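Long-range contacts in EF0056 (Enterococcus faecalis, PDB 6ORI), which is of unknown function but, as an enterococcal surface protein with immunoglobulin-like folding and bound calcium, probably plays a part in biofilm formation: residues 14-18 / 397-401; 62-66 / 117-122; 86-90 / 135-139; 240-246 / 377-381; 262-268 / 317-323. All coordinates share one frame; numbering follows the deposited sequence. Where two conformers were deposited one is given.

Contact 1 pins the loop at the N terminus to the last strand and the calcium-bound C-terminal end, so it closes a loop around almost the whole chain, and the other four lie within it. In the N-terminal half, contact 2 opens at 62-66 and contact 3 at 86-90; they close in the same order, at 117-122 and 135-139, so the two cross, and Arg-120 meets Lys-90 where they touch. Contact 4 opens only later, joining strand 239-248 of one sheet to strand 375-382 of another. Contact 5 lies inside it, adding strand 318-322 beside 264-269, itself the neighbour of 375-382. Contacts 1, 4 and 5 all reach one four-stranded sheet.

Contact 1 of 5, residues 14-18 / 397-401; sequences ASGNT and YYYLQ. With CA (calcium ion), chain B.
Residues 15-18 run alongside 397-401, end-to-end directions 29° apart, and Ser-15 O accepts a short, almost straight hydrogen bond of 2.7 Å from Tyr-399 N. The hydroxyl of the same serine, turned beside its own backbone N (chi1 -61°), gives a second bond, Ser-15 OG to Tyr-397 O at 2.8 Å, and one residue grips segment 397-401 through both backbone and side chain. Ser-15 CB sits over one face of the Tyr-397 ring, 3.8 Å from the centroid, a CH-pi contact. A water that donates to Ser-15 OG and accepts from Tyr-397 N adds a bridge here. Next along the loop, Gly-16 has no side chain to hold it off, and its CA comes within 4.1 Å of the Tyr-398 ring centroid, off-centre. Thr-18 CG2 meets Tyr-399 CE2 at 3.5 Å, the two side chains crossing at about a right angle.

Strand 394-398 is an outermost strand of a four-stranded antiparallel sheet in the C-terminal half of this immunoglobulin-like protein; Ser-15 is also backbone-bonded to Thr-218 of strand 211-221, so the N-terminal loop spans two sheets. At the far end of the Tyr-397 side chain, a second water lies in the ring plane, 2.7 Å from Tyr-397 OH, and donates to Asn-17 OD1; the amide nitrogen of Asn-17 is taken by Gln-20. Just past the strand, the carbonyl oxygen of Leu-400 binds calcium at 2.2 Å, joined there by Ser-162 O, Asp-163 OD1, Gly-372 O, Asp-374 OD1 and Asp-402 OD1.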
# COMPACT_ATOMS: atom_id res chain seq x y z
N ALA A 14 -6.88 -7.37 3.26
CA ALA A 14 -5.53 -6.88 2.99
C ALA A 14 -4.71 -7.04 4.27
O ALA A 14 -5.18 -6.72 5.37
CB ALA A 14 -5.56 -5.44 2.53
N SER A 15 -3.51 -7.58 4.12
CA SER A 15 -2.60 -7.84 5.23
C SER A 15 -3.16 -8.85 6.24
O SER A 15 -2.59 -9.00 7.30
CB SER A 15 -2.19 -6.53 5.93
OG SER A 15 -1.52 -5.63 5.05
N GLY A 16 -4.24 -9.55 5.90
CA GLY A 16 -4.84 -10.48 6.84
C GLY A 16 -5.38 -9.80 8.09
O GLY A 16 -5.55 -10.45 9.12
N ASN A 17 -5.64 -8.50 7.99
CA ASN A 17 -6.10 -7.71 9.13
C ASN A 17 -7.42 -8.28 9.61
O ASN A 17 -8.34 -8.47 8.82
CB ASN A 17 -6.24 -6.25 8.71
CG ASN A 17 -6.64 -5.35 9.84
OD1 ASN A 17 -6.09 -5.42 10.93
ND2 ASN A 17 -7.62 -4.50 9.58
N THR A 18 -7.51 -8.51 10.92
CA THR A 18 -8.62 -9.28 11.47
C THR A 18 -9.87 -8.44 11.77
O THR A 18 -10.99 -8.94 11.64
CB THR A 18 -8.19 -10.03 12.74
OG1 THR A 18 -7.58 -9.11 13.65
CG2 THR A 18 -7.20 -11.14 12.39
N TYR A 397 2.90 -5.66 5.05
CA TYR A 397 2.94 -6.71 6.04
C TYR A 397 1.76 -7.66 5.84
O TYR A 397 0.76 -7.33 5.18
CB TYR A 397 2.96 -6.13 7.47
CG TYR A 397 1.63 -5.71 8.00
CD1 TYR A 397 0.99 -4.56 7.53
CD2 TYR A 397 0.98 -6.48 8.93
CE1 TYR A 397 -0.24 -4.19 8.00
CE2 TYR A 397 -0.27 -6.11 9.41
CZ TYR A 397 -0.87 -4.97 8.92
OH TYR A 397 -2.11 -4.62 9.38
N TYR A 398 1.91 -8.84 6.42
CA TYR A 398 0.81 -9.78 6.55
C TYR A 398 0.74 -10.18 8.02
O TYR A 398 1.73 -10.64 8.60
CB TYR A 398 0.97 -11.01 5.66
CG TYR A 398 -0.32 -11.77 5.54
CD1 TYR A 398 -0.65 -12.76 6.45
CD2 TYR A 398 -1.22 -11.45 4.57
CE1 TYR A 398 -1.86 -13.42 6.36
CE2 TYR A 398 -2.40 -12.10 4.46
CZ TYR A 398 -2.73 -13.07 5.36
OH TYR A 398 -3.94 -13.70 5.24
N TYR A 399 -0.42 -9.96 8.64
CA TYR A 399 -0.61 -10.13 10.08
C TYR A 399 -0.52 -11.57 10.52
O TYR A 399 -1.06 -12.46 9.86
CB TYR A 399 -1.98 -9.60 10.48
CG TYR A 399 -2.38 -9.89 11.92
CD1 TYR A 399 -1.73 -9.28 12.99
CD2 TYR A 399 -3.45 -10.74 12.21
CE1 TYR A 399 -2.10 -9.54 14.30
CE2 TYR A 399 -3.84 -10.99 13.52
CZ TYR A 399 -3.16 -10.39 14.56
OH TYR A 399 -3.55 -10.65 15.86
N LEU A 400 0.17 -11.78 11.65
CA LEU A 400 0.25 -13.09 12.32
C LEU A 400 -0.13 -12.92 13.79
O LEU A 400 0.47 -12.12 14.50
CB LEU A 400 1.67 -13.64 12.24
CG LEU A 400 1.79 -15.07 11.74
CD1 LEU A 400 1.14 -15.22 10.35
CD2 LEU A 400 3.27 -15.46 11.71
N GLN A 401 -1.12 -13.69 14.25
CA GLN A 401 -1.60 -13.56 15.62
C GLN A 401 -0.55 -13.98 16.63
O GLN A 401 0.01 -15.07 16.52
CB GLN A 401 -2.88 -14.38 15.82
CG GLN A 401 -4.05 -13.87 14.99
CD GLN A 401 -5.29 -14.75 15.09
OE1 GLN A 401 -5.47 -15.48 16.07
NE2 GLN A 401 -6.14 -14.69 14.07
CA CA B . 2.04 -10.63 15.12
O HOH W 1 0.82 -4.05 3.70
O HOH W 2 -3.47 -6.27 11.05

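Contact 2 of 5, residues 62-66 / 117-122; sequences AASTA and NYIRAN
Ile-119 reaches across to 62-66 and lays its CG1 branch along the backbone there. CG1 sits beside its own backbone N (chi1 -62°), which brings CG1 to 3.5 Å from Thr-65 O, while the terminal CD1 goes on to Ala-63, 4.0 Å from its CB. Ile-119 also touches Trp-68 of strand 68-74. Thr-65 takes part with its backbone: its CB points away from 117-122, and Thr-65 OG1 folds back to donate to Ser-64 O, also bonding to Asn-67 N. Thr-65 O accepts from a water 2.8 Å away, which in turn accepts from Ile-119 N. A second water accepts from Thr-65 N and donates to Asn-122 OD1. The Asn-122 carboxamide lies against the 65-66 peptide, with OD1 3.2 Å from Thr-65 C and CG 3.5 Å from Ala-66 N. Ala-66 CB packs 4.2 Å from Asn-122 CB and against the amide nitrogen of Asn-117. That amide is itself held: Asn-117 ND2 gives Asn-122 O an in-plane bond of 2.8 Å, fastening the two ends of 117-122 together. A third water donates to both Ala-66 O and Asn-117 OD1. The contact joins two surface loops of the N-terminal half, leading into strand 68-74 and out of strand 113-117. With no clear direct hydrogen bond, three bridging waters carry the polar link around the aliphatic contacts of Ile-119, which implies a hydrated seam.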
# COMPACT_ATOMS: atom_id res chain seq x y z
N ALA A 62 -14.24 13.07 -14.04
CA ALA A 62 -14.69 14.05 -13.08
C ALA A 62 -15.65 13.43 -12.08
O ALA A 62 -16.50 12.60 -12.43
CB ALA A 62 -15.33 15.22 -13.81
N ALA A 63 -15.49 13.80 -10.82
CA ALA A 63 -16.32 13.31 -9.74
C ALA A 63 -16.77 14.49 -8.91
O ALA A 63 -16.18 15.56 -8.96
CB ALA A 63 -15.56 12.32 -8.87
N SER A 64 -17.83 14.30 -8.14
CA SER A 64 -18.39 15.38 -7.34
C SER A 64 -19.22 14.80 -6.23
O SER A 64 -19.45 13.59 -6.17
CB SER A 64 -19.26 16.31 -8.20
OG SER A 64 -20.28 15.57 -8.83
N THR A 65 -19.66 15.72 -5.37
CA THR A 65 -20.59 15.49 -4.27
C THR A 65 -19.96 14.89 -3.02
O THR A 65 -18.85 14.36 -3.06
CB THR A 65 -21.83 14.60 -4.61
OG1 THR A 65 -21.53 13.22 -4.50
CG2 THR A 65 -22.42 14.90 -5.97
N ALA A 66 -20.70 14.96 -1.93
CA ALA A 66 -20.34 14.37 -0.65
C ALA A 66 -20.54 12.86 -0.62
O ALA A 66 -20.36 12.26 0.42
CB ALA A 66 -21.16 15.01 0.45
N ASN A 117 -14.40 13.96 3.69
CA ASN A 117 -14.91 13.83 2.35
C ASN A 117 -13.77 13.82 1.34
O ASN A 117 -12.77 14.50 1.49
CB ASN A 117 -15.90 14.94 2.04
CG ASN A 117 -17.21 14.75 2.76
OD1 ASN A 117 -17.47 13.70 3.33
ND2 ASN A 117 -18.07 15.75 2.68
N TYR A 118 -13.93 13.04 0.29
CA TYR A 118 -12.95 13.02 -0.79
C TYR A 118 -12.91 14.33 -1.58
O TYR A 118 -11.84 14.82 -1.92
CB TYR A 118 -13.26 11.83 -1.72
CG TYR A 118 -12.27 11.64 -2.86
CD1 TYR A 118 -12.34 12.41 -4.00
CD2 TYR A 118 -11.26 10.68 -2.79
CE1 TYR A 118 -11.44 12.24 -5.05
CE2 TYR A 118 -10.36 10.50 -3.84
CZ TYR A 118 -10.47 11.29 -4.95
OH TYR A 118 -9.57 11.12 -5.99
N ILE A 119 -14.09 14.90 -1.87
CA ILE A 119 -14.20 15.98 -2.84
C ILE A 119 -14.04 17.33 -2.16
O ILE A 119 -14.76 17.64 -1.19
CB ILE A 119 -15.55 15.91 -3.58
CG1 ILE A 119 -15.66 14.61 -4.37
CG2 ILE A 119 -15.74 17.14 -4.47
CD1 ILE A 119 -14.83 14.56 -5.66
N ARG A 120 -13.12 18.11 -2.70
CA ARG A 120 -12.71 19.35 -2.08
C ARG A 120 -13.86 20.34 -1.89
O ARG A 120 -13.93 21.00 -0.85
CB ARG A 120 -11.59 19.99 -2.89
CG ARG A 120 -10.95 21.17 -2.15
CD ARG A 120 -9.76 21.73 -2.88
NE ARG A 120 -10.14 22.23 -4.19
CZ ARG A 120 -9.28 22.62 -5.12
NH1 ARG A 120 -7.98 22.52 -4.92
NH2 ARG A 120 -9.73 23.06 -6.29
N ALA A 121 -14.74 20.46 -2.88
CA ALA A 121 -15.87 21.39 -2.81
C ALA A 121 -16.92 20.98 -1.81
O ALA A 121 -17.82 21.77 -1.52
CB ALA A 121 -16.51 21.55 -4.16
N ASN A 122 -16.82 19.77 -1.30
CA ASN A 122 -17.70 19.29 -0.24
C ASN A 122 -16.93 19.17 1.08
O ASN A 122 -17.01 18.15 1.76
CB ASN A 122 -18.34 17.97 -0.67
CG ASN A 122 -19.16 18.12 -1.91
OD1 ASN A 122 -18.71 17.83 -3.03
ND2 ASN A 122 -20.39 18.60 -1.74
O HOH W 3 -16.82 13.89 -1.18
O HOH W 4 -18.84 18.55 -5.65
O HOH W 5 -19.82 12.45 3.03

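Contact 3 of 5, residues 86-90 / 135-139; sequences QVDPK and QTAPN
Asp-88 and Asn-139 meet obliquely, with their carboxylate and amide planes turned 79° apart. Asn-139 ND2 donates to Asp-88 OD2 at 3.0 Å; the donor comes to the anti side of that oxygen, 34° out of the carboxylate plane, while the oxygen stays close to the plane of the amide. The other oxygen, Asp-88 OD1, is held by a salt bridge to Arg-97, whose guanidinium also reaches Asn-139 O. The backbone bond Asp-88 N to Pro-138 O, 2.9 Å, accompanies this pair. Val-87 CG2, placed anti to the backbone N, packs 3.9 Å from Ala-137 CB. At the other end Lys-90 and Gln-135 cross at about a right angle: the methylenes of the bent lysine lie over the amide oxygen, with Lys-90 CD 3.5 Å from Gln-135 OE1. That oxygen accepts from Ala-127 N, and the ammonium group goes on to Glu-130. Strands 82-87 and 135-144 are antiparallel neighbours in the sheet, and here the first is leaving it. The chemistry implies that polar side chains, centred on a carboxylate shared by amide and guanidinium, take over where regular backbone pairing thins out.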
# COMPACT_ATOMS: atom_id res chain seq x y z
N GLN A 86 -5.84 16.29 11.42
CA GLN A 86 -6.18 17.33 10.45
C GLN A 86 -5.26 17.22 9.25
O GLN A 86 -4.19 16.60 9.32
CB GLN A 86 -6.04 18.74 11.04
CG GLN A 86 -6.97 19.05 12.19
CD GLN A 86 -6.84 20.49 12.62
OE1 GLN A 86 -5.95 21.20 12.14
NE2 GLN A 86 -7.73 20.95 13.48
N VAL A 87 -5.68 17.82 8.13
CA VAL A 87 -4.89 17.83 6.90
C VAL A 87 -5.38 18.99 6.05
O VAL A 87 -6.54 19.37 6.16
CB VAL A 87 -5.01 16.49 6.15
CG1 VAL A 87 -6.40 16.28 5.58
CG2 VAL A 87 -3.99 16.39 5.04
N ASP A 88 -4.52 19.54 5.20
CA ASP A 88 -4.94 20.58 4.28
C ASP A 88 -5.51 19.93 3.03
O ASP A 88 -5.03 18.89 2.60
CB ASP A 88 -3.77 21.48 3.90
CG ASP A 88 -3.28 22.36 5.01
OD1 ASP A 88 -4.00 22.54 6.02
OD2 ASP A 88 -2.17 22.91 4.85
N PRO A 89 -6.49 20.57 2.38
CA PRO A 89 -6.95 20.11 1.08
C PRO A 89 -5.91 20.40 0.01
O PRO A 89 -4.97 21.17 0.23
CB PRO A 89 -8.20 20.94 0.83
CG PRO A 89 -7.99 22.17 1.62
CD PRO A 89 -7.23 21.76 2.83
N LYS A 90 -6.07 19.78 -1.14
CA LYS A 90 -5.23 20.10 -2.28
C LYS A 90 -5.26 21.60 -2.54
O LYS A 90 -6.34 22.21 -2.52
CB LYS A 90 -5.72 19.34 -3.49
CG LYS A 90 -4.78 19.39 -4.70
CD LYS A 90 -5.39 20.16 -5.84
CE LYS A 90 -4.40 20.34 -6.96
NZ LYS A 90 -4.80 21.44 -7.84
N GLN A 135 -3.09 14.03 -6.94
CA GLN A 135 -3.34 15.14 -6.03
C GLN A 135 -2.76 14.86 -4.66
O GLN A 135 -2.76 13.74 -4.19
CB GLN A 135 -4.84 15.43 -5.93
CG GLN A 135 -5.52 15.69 -7.26
CD GLN A 135 -6.88 16.28 -7.10
OE1 GLN A 135 -7.08 17.14 -6.25
NE2 GLN A 135 -7.81 15.84 -7.90
N THR A 136 -2.29 15.92 -3.99
CA THR A 136 -1.77 15.83 -2.62
C THR A 136 -2.56 16.71 -1.68
O THR A 136 -2.80 17.89 -1.97
CB THR A 136 -0.30 16.26 -2.56
OG1 THR A 136 0.46 15.37 -3.39
CG2 THR A 136 0.25 16.22 -1.13
N ALA A 137 -2.95 16.11 -0.56
CA ALA A 137 -3.49 16.82 0.59
C ALA A 137 -2.34 16.90 1.57
O ALA A 137 -1.99 15.89 2.18
CB ALA A 137 -4.66 16.05 1.19
N PRO A 138 -1.70 18.08 1.68
CA PRO A 138 -0.47 18.22 2.46
C PRO A 138 -0.69 18.53 3.95
O PRO A 138 -1.81 18.82 4.38
CB PRO A 138 0.22 19.38 1.76
CG PRO A 138 -0.91 20.28 1.40
CD PRO A 138 -2.01 19.34 0.98
N ASN A 139 0.38 18.46 4.73
CA ASN A 139 0.41 19.01 6.09
C ASN A 139 -0.54 18.28 7.02
O ASN A 139 -1.17 18.86 7.90
CB ASN A 139 0.14 20.52 6.09
CG ASN A 139 1.14 21.26 5.27
OD1 ASN A 139 2.34 20.99 5.36
ND2 ASN A 139 0.67 22.15 4.44

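Contact 4 of 5, residues 240-246 / 377-381; sequences IILDHKL and FDSWL
The imidazole of His-244 is sandwiched: Ser-379 CB lies over one face, 3.5 Å from the ring centroid in a CH-pi contact, and Leu-246 CG of its own strand is on the opposite face. At the edge, close to the ring plane, is the backbone N of Leu-381. Placing CG anti to the backbone N (chi1 179°) sends this ring out from strand 239-248, far enough for His-244 CE1 to come 3.5 Å from Trp-380 N. Ring atom NE2 is hydrogen-bonded to Thr-392 O, while ND1 meets a water at 2.9 Å from His-244 ND1 that makes a weak bond to Trp-380 O. These two partners should fix the rotation of the ring.

The other flat group, the Phe-377 ring, has Leu-242 CD2 over one face, 3.6 Å from Phe-377 CG, and the two side chains cross at about a right angle; the phenyl goes on to touch Leu-273, Ile-269 and Leu-346. The leucine methyls Leu-246 CD1 and Leu-381 CD1 meet at 3.5 Å. Ser-379 turns its hydroxyl back to its own strand, where Ser-379 OG makes a weak bond to Asp-378 O, and it is CB that faces the histidine ring.

No hydrogen bond runs directly between the strands, whose axes pass 7.8 Å apart at a crossing angle of -39°. They belong to different sheets, 239-248 to a five-stranded one and 375-382 to a four-stranded one, and the contact is mainly side-chain packing, with one water at the histidine. Two sheets packed face to face in this way make the beta sandwich of an immunoglobulin-like domain.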
# COMPACT_ATOMS: atom_id res chain seq x y z
N ILE A 240 0.27 -15.91 -1.34
CA ILE A 240 0.28 -14.54 -0.87
C ILE A 240 0.59 -13.65 -2.07
O ILE A 240 1.58 -13.85 -2.77
CB ILE A 240 1.29 -14.30 0.25
CG1 ILE A 240 0.91 -15.15 1.47
CG2 ILE A 240 1.35 -12.81 0.61
CD1 ILE A 240 2.01 -15.24 2.51
N ILE A 241 -0.30 -12.69 -2.31
CA ILE A 241 -0.19 -11.76 -3.42
C ILE A 241 0.36 -10.45 -2.92
O ILE A 241 -0.13 -9.90 -1.94
CB ILE A 241 -1.57 -11.44 -4.05
CG1 ILE A 241 -2.40 -12.71 -4.27
CG2 ILE A 241 -1.41 -10.68 -5.36
CD1 ILE A 241 -1.74 -13.76 -5.09
N LEU A 242 1.40 -9.96 -3.57
CA LEU A 242 1.99 -8.65 -3.30
C LEU A 242 1.61 -7.75 -4.45
O LEU A 242 1.96 -8.02 -5.61
CB LEU A 242 3.50 -8.69 -3.22
CG LEU A 242 4.14 -9.73 -2.33
CD1 LEU A 242 5.68 -9.59 -2.34
CD2 LEU A 242 3.59 -9.60 -0.94
N ASP A 243 0.90 -6.68 -4.15
CA ASP A 243 0.59 -5.66 -5.13
C ASP A 243 1.46 -4.45 -4.83
O ASP A 243 1.25 -3.75 -3.83
CB ASP A 243 -0.89 -5.32 -5.12
CG ASP A 243 -1.74 -6.37 -5.85
OD1 ASP A 243 -1.16 -7.26 -6.50
OD2 ASP A 243 -2.98 -6.30 -5.80
N HIS A 244 2.48 -4.26 -5.66
CA HIS A 244 3.38 -3.13 -5.56
C HIS A 244 2.80 -2.02 -6.41
O HIS A 244 2.76 -2.12 -7.63
CB HIS A 244 4.77 -3.55 -6.04
CG HIS A 244 5.79 -2.45 -6.01
ND1 HIS A 244 6.89 -2.44 -6.84
CD2 HIS A 244 5.91 -1.37 -5.21
CE1 HIS A 244 7.62 -1.38 -6.58
NE2 HIS A 244 7.04 -0.70 -5.60
N LYS A 245 2.31 -0.97 -5.75
CA LYS A 245 1.65 0.11 -6.46
C LYS A 245 2.48 1.38 -6.43
O LYS A 245 2.98 1.79 -5.38
CB LYS A 245 0.26 0.35 -5.86
CG LYS A 245 -0.58 1.34 -6.66
CD LYS A 245 -2.02 1.44 -6.15
CE LYS A 245 -2.87 2.31 -7.07
NZ LYS A 245 -4.27 2.37 -6.57
N LEU A 246 2.65 1.98 -7.60
CA LEU A 246 3.44 3.18 -7.80
C LEU A 246 2.54 4.34 -8.16
O LEU A 246 1.77 4.26 -9.13
CB LEU A 246 4.49 2.97 -8.89
CG LEU A 246 5.45 1.82 -8.62
CD1 LEU A 246 6.35 1.64 -9.81
CD2 LEU A 246 6.26 2.07 -7.40
N PHE A 377 7.12 -7.69 3.72
CA PHE A 377 7.40 -7.76 2.29
C PHE A 377 7.80 -6.39 1.76
O PHE A 377 7.23 -5.38 2.14
CB PHE A 377 6.17 -8.25 1.53
CG PHE A 377 5.61 -9.54 2.05
CD1 PHE A 377 4.69 -9.54 3.06
CD2 PHE A 377 6.05 -10.75 1.56
CE1 PHE A 377 4.20 -10.71 3.54
CE2 PHE A 377 5.55 -11.92 2.06
CZ PHE A 377 4.62 -11.90 3.05
N ASP A 378 8.74 -6.35 0.83
CA ASP A 378 9.17 -5.07 0.25
C ASP A 378 9.20 -5.19 -1.26
O ASP A 378 9.36 -6.29 -1.80
CB ASP A 378 10.57 -4.72 0.74
CG ASP A 378 10.72 -4.86 2.24
OD1 ASP A 378 10.44 -3.88 2.95
OD2 ASP A 378 11.07 -5.96 2.73
N SER A 379 9.06 -4.07 -1.94
CA SER A 379 9.18 -4.03 -3.39
C SER A 379 9.68 -2.66 -3.80
O SER A 379 9.36 -1.66 -3.16
CB SER A 379 7.86 -4.33 -4.06
OG SER A 379 7.36 -5.58 -3.67
N TRP A 380 10.45 -2.60 -4.88
CA TRP A 380 10.94 -1.32 -5.37
C TRP A 380 11.42 -1.47 -6.79
O TRP A 380 11.67 -2.59 -7.25
CB TRP A 380 12.08 -0.76 -4.47
CG TRP A 380 13.36 -1.58 -4.45
CD1 TRP A 380 14.53 -1.33 -5.13
CD2 TRP A 380 13.60 -2.77 -3.67
NE1 TRP A 380 15.47 -2.29 -4.83
CE2 TRP A 380 14.93 -3.19 -3.95
CE3 TRP A 380 12.83 -3.53 -2.80
CZ2 TRP A 380 15.48 -4.32 -3.37
CZ3 TRP A 380 13.38 -4.66 -2.24
CH2 TRP A 380 14.69 -5.04 -2.53
N LEU A 381 11.56 -0.36 -7.50
CA LEU A 381 12.24 -0.37 -8.79
C LEU A 381 13.65 0.14 -8.60
O LEU A 381 13.88 1.03 -7.76
CB LEU A 381 11.51 0.51 -9.81
CG LEU A 381 10.04 0.16 -10.07
CD1 LEU A 381 9.50 1.01 -11.21
CD2 LEU A 381 9.82 -1.30 -10.38
O HOH W 6 8.77 -4.33 -7.91

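Contact 5 of 5, residues 262-268 / 317-323; sequences PWYANYK and GMGSITD
Strands 264-268 and 318-322 run antiparallel, 4.6 Å between axes at 162°, and pair through two hydrogen-bonded couples: Ala-265 with Ile-321 and Tyr-267 with Gly-319. Asn-266 with Ser-320 and Lys-268 with Met-318 are the non-hydrogen-bonded pairs. In the first couple Ala-265 N to Ile-321 O is 2.9 Å, and its return bond is of similar length. In the second, the Tyr-267 ring folds over the glycine, with Gly-319 C 3.4 Å from Tyr-267 CZ; chi1 of 43° swings the ring between backbone N and carbonyl carbon, where it leans across Gly-319. The phenol hydroxyl is held by Ala-306 O.

On the opposite face, Tyr-264 lies flat beneath Thr-322, whose CB stands 3.5 Å from the Tyr-264 ring centroid, only 6° off the normal. That threonine has OG1 anti to its backbone N, which lets Thr-322 OG1 donate to Trp-263 O at 2.7 Å, from above the carbonyl plane. Beyond the regular ladder, Pro-262, after a cis peptide bond, brings CB to 3.2 Å from Thr-322 OG1. At the other end the aliphatic chains of Lys-268 and Met-318 cross, CG against CG at 3.6 Å, while the lysine ammonium makes a cation-pi contact with Phe-197. An aromatic ring over a cross-strand glycine is a familiar antiparallel-sheet pairing, and the ladder supplies strand 318-322 as the edge of one sheet of the immunoglobulin-like sandwich.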
# COMPACT_ATOMS: atom_id res chain seq x y z
N PRO A 262 18.50 -1.06 -18.47
CA PRO A 262 17.14 -1.40 -18.09
C PRO A 262 16.96 -1.39 -16.58
O PRO A 262 17.83 -1.73 -15.79
CB PRO A 262 16.97 -2.81 -18.67
CG PRO A 262 18.35 -3.40 -18.56
CD PRO A 262 19.29 -2.25 -18.85
N TRP A 263 15.77 -0.97 -16.19
CA TRP A 263 15.42 -1.03 -14.77
C TRP A 263 15.09 -2.45 -14.36
O TRP A 263 14.79 -3.31 -15.19
CB TRP A 263 14.21 -0.16 -14.47
CG TRP A 263 14.45 1.33 -14.54
CD1 TRP A 263 15.58 1.98 -14.93
CD2 TRP A 263 13.50 2.33 -14.21
NE1 TRP A 263 15.39 3.35 -14.85
CE2 TRP A 263 14.10 3.57 -14.42
CE3 TRP A 263 12.17 2.29 -13.75
CZ2 TRP A 263 13.44 4.77 -14.18
CZ3 TRP A 263 11.51 3.47 -13.53
CH2 TRP A 263 12.15 4.70 -13.75
N TYR A 264 15.14 -2.66 -13.04
CA TYR A 264 14.78 -3.93 -12.42
C TYR A 264 13.59 -3.75 -11.52
O TYR A 264 13.48 -2.73 -10.81
CB TYR A 264 15.93 -4.49 -11.60
CG TYR A 264 17.06 -5.04 -12.43
CD1 TYR A 264 17.80 -4.20 -13.26
CD2 TYR A 264 17.36 -6.39 -12.45
CE1 TYR A 264 18.85 -4.68 -14.04
CE2 TYR A 264 18.42 -6.88 -13.23
CZ TYR A 264 19.14 -6.01 -14.03
OH TYR A 264 20.18 -6.50 -14.81
N ALA A 265 12.70 -4.74 -11.56
CA ALA A 265 11.63 -4.90 -10.58
C ALA A 265 12.19 -5.77 -9.46
O ALA A 265 12.74 -6.84 -9.73
CB ALA A 265 10.44 -5.57 -11.26
N ASN A 266 12.07 -5.29 -8.23
CA ASN A 266 12.65 -5.94 -7.05
C ASN A 266 11.60 -6.30 -6.04
O ASN A 266 10.63 -5.55 -5.86
CB ASN A 266 13.67 -5.03 -6.31
CG ASN A 266 14.84 -4.68 -7.15
OD1 ASN A 266 15.89 -5.32 -7.04
ND2 ASN A 266 14.70 -3.67 -7.99
N TYR A 267 11.81 -7.41 -5.34
CA TYR A 267 10.86 -7.90 -4.35
C TYR A 267 11.66 -8.61 -3.28
O TYR A 267 12.70 -9.20 -3.54
CB TYR A 267 9.80 -8.80 -5.02
CG TYR A 267 10.42 -9.75 -6.02
CD1 TYR A 267 10.64 -9.38 -7.32
CD2 TYR A 267 10.81 -11.02 -5.65
CE1 TYR A 267 11.27 -10.23 -8.24
CE2 TYR A 267 11.43 -11.88 -6.54
CZ TYR A 267 11.66 -11.48 -7.83
OH TYR A 267 12.30 -12.33 -8.72
N LYS A 268 11.15 -8.52 -2.07
CA LYS A 268 11.76 -9.15 -0.91
C LYS A 268 10.68 -9.74 -0.05
O LYS A 268 9.68 -9.08 0.26
CB LYS A 268 12.57 -8.13 -0.09
CG LYS A 268 13.35 -8.77 1.07
CD LYS A 268 14.14 -7.71 1.84
CE LYS A 268 15.11 -8.34 2.84
NZ LYS A 268 14.40 -9.19 3.83
N GLY A 317 15.91 -14.22 0.40
CA GLY A 317 14.52 -13.80 0.25
C GLY A 317 14.27 -12.68 -0.75
O GLY A 317 13.14 -12.27 -0.91
N MET A 318 15.31 -12.21 -1.43
CA MET A 318 15.17 -11.14 -2.42
C MET A 318 15.29 -11.69 -3.82
O MET A 318 16.01 -12.66 -4.06
CB MET A 318 16.27 -10.09 -2.25
CG MET A 318 16.25 -9.36 -0.92
SD MET A 318 17.76 -8.37 -0.58
CE MET A 318 17.76 -7.29 -2.00
N GLY A 319 14.64 -11.03 -4.76
CA GLY A 319 14.84 -11.32 -6.16
C GLY A 319 14.60 -10.07 -6.98
O GLY A 319 14.14 -9.04 -6.47
N SER A 320 14.96 -10.16 -8.25
CA SER A 320 14.74 -9.10 -9.19
C SER A 320 14.66 -9.66 -10.59
O SER A 320 15.09 -10.78 -10.84
CB SER A 320 15.83 -8.05 -9.10
OG SER A 320 17.07 -8.56 -9.56
N ILE A 321 14.08 -8.87 -11.47
CA ILE A 321 13.96 -9.23 -12.88
C ILE A 321 14.05 -7.97 -13.71
O ILE A 321 13.65 -6.91 -13.28
CB ILE A 321 12.68 -10.01 -13.18
CG1 ILE A 321 12.71 -10.53 -14.63
CG2 ILE A 321 11.44 -9.16 -12.83
CD1 ILE A 321 11.77 -11.66 -14.90
N THR A 322 14.65 -8.11 -14.88
CA THR A 322 14.69 -7.05 -15.86
C THR A 322 14.28 -7.60 -17.23
O THR A 322 14.02 -8.81 -17.39
CB THR A 322 16.06 -6.38 -15.92
OG1 THR A 322 15.95 -5.20 -16.72
CG2 THR A 322 17.11 -7.27 -16.54
N ASP A 323 14.28 -6.72 -18.21
CA ASP A 323 14.07 -7.06 -19.60
C ASP A 323 14.66 -5.94 -20.43
O ASP A 323 14.66 -4.79 -20.01
CB ASP A 323 12.57 -7.21 -19.92
CG ASP A 323 12.33 -7.96 -21.23
OD1 ASP A 323 12.35 -7.33 -22.30
OD2 ASP A 323 12.18 -9.21 -21.22
O HOH W 7 16.13 -7.51 -5.11
O HOH W 8 13.80 -13.51 -10.67